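Phosphatidylinositol transfer protein SFH5 (Saccharomyces cerevisiae, PDB 6W32) binds and transfers phosphatidylinositol between membranes, helps to regulate plasma-membrane PtdIns(4,5)P2, and carries heme b, with a possible role in responses to organic oxidants. Local coordinates at residues 132-137 / 177-182. Residues are numbered along the deposited sequence; the frame is centred on the assembly and turned at random.
Sequences AVTWNL and NYMTQV
One face of the Trp135 indole rests on Val182, whose CB lies 3.7 Å above the ring plane toward the rim, with CE3 the nearest ring atom. Val133 CG1, from the same strand as the indole, sits over the rim of that face, 3.4 Å above the plane; with CG1 turned opposite the backbone N (chi1 -170°), the methyl reaches the ring. Trp135 NE1 is hydrogen-bonded to Thr121 OG1 of strand 118-122. Across the sheet from the indole, Thr134 OG1 lies alongside the Gln181 chain, 3.6 Å from Gln181 CG, and Thr134 CG2 meets Met179 SD at 4.0 Å.

Segments 132-136 and 179-182 run parallel, their short axes 22° apart, and four backbone hydrogen bonds join them. Thr180 donates N-H to Ala132 O and accepts from Thr134 N; Val182 N donates to Thr134 O (2.8 Å), and Val182 O accepts from Asn136 N. This alternation is that of a regular parallel pair.

The pair belongs to the mixed sheet of the CRAL-TRIO domain, with strand 118-122 antiparallel beside 132-136 and strand 216-222 parallel beside 179-184. Helix 151-166 covers the face bearing Thr134 and Gln181, where Gln181 neighbours the heme-binding Arg158 and Lys219 and Asn136 approaches the heme.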
ATOM      1  N   ALA A 132       9.862   5.179   2.596  1.00 49.28           N
ATOM      2  CA  ALA A 132       9.246   4.625   1.393  1.00 44.59           C
ATOM      3  C   ALA A 132       8.016   5.451   1.049  1.00 46.05           C
ATOM      4  O   ALA A 132       7.090   5.548   1.857  1.00 52.76           O
ATOM      5  CB  ALA A 132       8.862   3.161   1.595  1.00 40.02           C
ATOM      6  N   VAL A 133       8.001   6.038  -0.140  1.00 45.44           N
ATOM      7  CA  VAL A 133       6.903   6.878  -0.602  1.00 44.69           C
ATOM      8  C   VAL A 133       6.467   6.382  -1.967  1.00 46.58           C
ATOM      9  O   VAL A 133       7.319   6.018  -2.791  1.00 50.02           O
ATOM     10  CB  VAL A 133       7.339   8.366  -0.687  1.00 45.17           C
ATOM     11  CG1 VAL A 133       6.155   9.274  -0.921  1.00 45.62           C
ATOM     12  CG2 VAL A 133       8.051   8.808   0.572  1.00 45.44           C
ATOM     13  N   THR A 134       5.156   6.376  -2.234  1.00 45.47           N
ATOM     14  CA  THR A 134       4.710   6.251  -3.626  1.00 53.40           C
ATOM     15  C   THR A 134       3.973   7.512  -4.037  1.00 50.78           C
ATOM     16  O   THR A 134       3.397   8.219  -3.205  1.00 52.02           O
ATOM     17  CB  THR A 134       3.800   5.038  -3.922  1.00 41.96           C
ATOM     18  OG1 THR A 134       2.474   5.283  -3.436  1.00 51.71           O
ATOM     19  CG2 THR A 134       4.321   3.791  -3.321  1.00 45.37           C
ATOM     20  N   TRP A 135       3.975   7.778  -5.333  1.00 46.38           N
ATOM     21  CA  TRP A 135       3.476   9.041  -5.834  1.00 48.62           C
ATOM     22  C   TRP A 135       2.580   8.775  -7.032  1.00 47.72           C
ATOM     23  O   TRP A 135       2.995   8.104  -7.977  1.00 46.58           O
ATOM     24  CB  TRP A 135       4.623   9.959  -6.264  1.00 49.92           C
ATOM     25  CG  TRP A 135       5.758  10.236  -5.300  1.00 49.74           C
ATOM     26  CD1 TRP A 135       6.669   9.343  -4.774  1.00 47.66           C
ATOM     27  CD2 TRP A 135       6.143  11.527  -4.824  1.00 45.25           C
ATOM     28  NE1 TRP A 135       7.589  10.022  -3.983  1.00 46.22           N
ATOM     29  CE2 TRP A 135       7.277  11.357  -3.999  1.00 45.83           C
ATOM     30  CE3 TRP A 135       5.631  12.809  -5.018  1.00 44.33           C
ATOM     31  CZ2 TRP A 135       7.899  12.425  -3.369  1.00 48.64           C
ATOM     32  CZ3 TRP A 135       6.239  13.862  -4.404  1.00 49.92           C
ATOM     33  CH2 TRP A 135       7.370  13.671  -3.575  1.00 51.34           C
ATOM     34  N   ASN A 136       1.384   9.339  -7.025  1.00 43.47           N
ATOM     35  CA  ASN A 136       0.501   9.263  -8.176  1.00 46.15           C
ATOM     36  C   ASN A 136       0.367  10.651  -8.779  1.00 48.36           C
ATOM     37  O   ASN A 136      -0.048  11.590  -8.097  1.00 51.07           O
ATOM     38  CB  ASN A 136      -0.862   8.702  -7.788  1.00 50.09           C
ATOM     39  CG  ASN A 136      -0.763   7.318  -7.217  1.00 45.88           C
ATOM     40  OD1 ASN A 136      -0.792   7.134  -5.991  1.00 50.17           O
ATOM     41  ND2 ASN A 136      -0.611   6.332  -8.090  1.00 45.57           N
ATOM     42  N   LEU A 137       0.754  10.791 -10.041  1.00 48.86           N
ATOM     43  CA  LEU A 137       0.691  12.091 -10.691  1.00 47.14           C
ATOM     44  C   LEU A 137      -0.646  12.228 -11.400  1.00 44.37           C
ATOM     45  O   LEU A 137      -0.728  12.489 -12.599  1.00 47.04           O
ATOM     46  CB  LEU A 137       1.866  12.274 -11.642  1.00 46.19           C
ATOM     47  CG  LEU A 137       3.168  12.023 -10.902  1.00 45.11           C
ATOM     48  CD1 LEU A 137       4.340  12.123 -11.815  1.00 45.90           C
ATOM     49  CD2 LEU A 137       3.278  13.008  -9.762  1.00 48.81           C
ATOM     50  N   ASN A 177       8.348   0.408   8.866  1.00 53.29           N
ATOM     51  CA  ASN A 177       7.289  -0.583   8.698  1.00 50.16           C
ATOM     52  C   ASN A 177       5.959   0.048   8.301  1.00 50.55           C
ATOM     53  O   ASN A 177       4.903  -0.544   8.540  1.00 52.89           O
ATOM     54  CB  ASN A 177       7.115  -1.424   9.967  1.00 52.13           C
ATOM     55  CG  ASN A 177       6.993  -0.574  11.212  1.00 52.60           C
ATOM     56  OD1 ASN A 177       7.152   0.639  11.144  1.00 59.87           O
ATOM     57  ND2 ASN A 177       6.755  -1.199  12.358  1.00 52.08           N
ATOM     58  N   TYR A 178       5.978   1.244   7.726  1.00 47.00           N
ATOM     59  CA  TYR A 178       4.793   1.844   7.140  1.00 44.96           C
ATOM     60  C   TYR A 178       5.246   2.636   5.930  1.00 49.46           C
ATOM     61  O   TYR A 178       6.437   2.891   5.747  1.00 53.80           O
ATOM     62  CB  TYR A 178       4.055   2.789   8.093  1.00 46.62           C
ATOM     63  CG  TYR A 178       3.317   2.171   9.262  1.00 43.19           C
ATOM     64  CD1 TYR A 178       3.995   1.695  10.358  1.00 39.97           C
ATOM     65  CD2 TYR A 178       1.930   2.144   9.293  1.00 42.31           C
ATOM     66  CE1 TYR A 178       3.311   1.173  11.435  1.00 41.56           C
ATOM     67  CE2 TYR A 178       1.244   1.618  10.362  1.00 36.55           C
ATOM     68  CZ  TYR A 178       1.937   1.134  11.424  1.00 38.15           C
ATOM     69  OH  TYR A 178       1.272   0.595  12.505  1.00 42.84           O
ATOM     70  N   MET A 179       4.280   3.078   5.133  1.00 47.73           N
ATOM     71  CA  MET A 179       4.525   3.739   3.860  1.00 44.03           C
ATOM     72  C   MET A 179       3.960   5.155   3.905  1.00 45.90           C
ATOM     73  O   MET A 179       3.120   5.485   4.744  1.00 46.53           O
ATOM     74  CB  MET A 179       3.865   2.949   2.732  1.00 49.28           C
ATOM     75  CG  MET A 179       4.211   3.311   1.290  1.00 53.54           C
ATOM     76  SD  MET A 179       3.515   2.007   0.223  1.00 63.88           S
ATOM     77  CE  MET A 179       1.924   1.957   1.028  1.00 58.20           C
ATOM     78  N   THR A 180       4.423   6.000   2.996  1.00 43.19           N
ATOM     79  CA  THR A 180       3.828   7.309   2.810  1.00 45.67           C
ATOM     80  C   THR A 180       3.460   7.450   1.341  1.00 45.82           C
ATOM     81  O   THR A 180       4.047   6.781   0.482  1.00 51.84           O
ATOM     82  CB  THR A 180       4.778   8.401   3.304  1.00 45.98           C
ATOM     83  OG1 THR A 180       4.930   8.253   4.728  1.00 46.32           O
ATOM     84  CG2 THR A 180       4.261   9.797   2.985  1.00 39.70           C
ATOM     85  N   GLN A 181       2.442   8.263   1.055  1.00 37.85           N
ATOM     86  CA  GLN A 181       1.905   8.340  -0.289  1.00 38.34           C
ATOM     87  C   GLN A 181       1.614   9.786  -0.618  1.00 38.55           C
ATOM     88  O   GLN A 181       1.145  10.523   0.246  1.00 45.98           O
ATOM     89  CB  GLN A 181       0.635   7.482  -0.416  1.00 42.00           C
ATOM     90  CG  GLN A 181       0.918   5.990  -0.284  1.00 44.53           C
ATOM     91  CD  GLN A 181      -0.329   5.139  -0.152  1.00 42.08           C
ATOM     92  OE1 GLN A 181      -0.331   4.121   0.551  1.00 41.13           O
ATOM     93  NE2 GLN A 181      -1.392   5.542  -0.828  1.00 40.01           N
ATOM     94  N   VAL A 182       1.915  10.209  -1.842  1.00 34.56           N
ATOM     95  CA  VAL A 182       1.536  11.540  -2.294  1.00 42.35           C
ATOM     96  C   VAL A 182       0.683  11.407  -3.541  1.00 40.62           C
ATOM     97  O   VAL A 182       1.017  10.635  -4.445  1.00 43.08           O
ATOM     98  CB  VAL A 182       2.751  12.455  -2.589  1.00 45.48           C
ATOM     99  CG1 VAL A 182       2.322  13.722  -3.365  1.00 38.28           C
ATOM    100  CG2 VAL A 182       3.393  12.877  -1.338  1.00 46.02           C
TER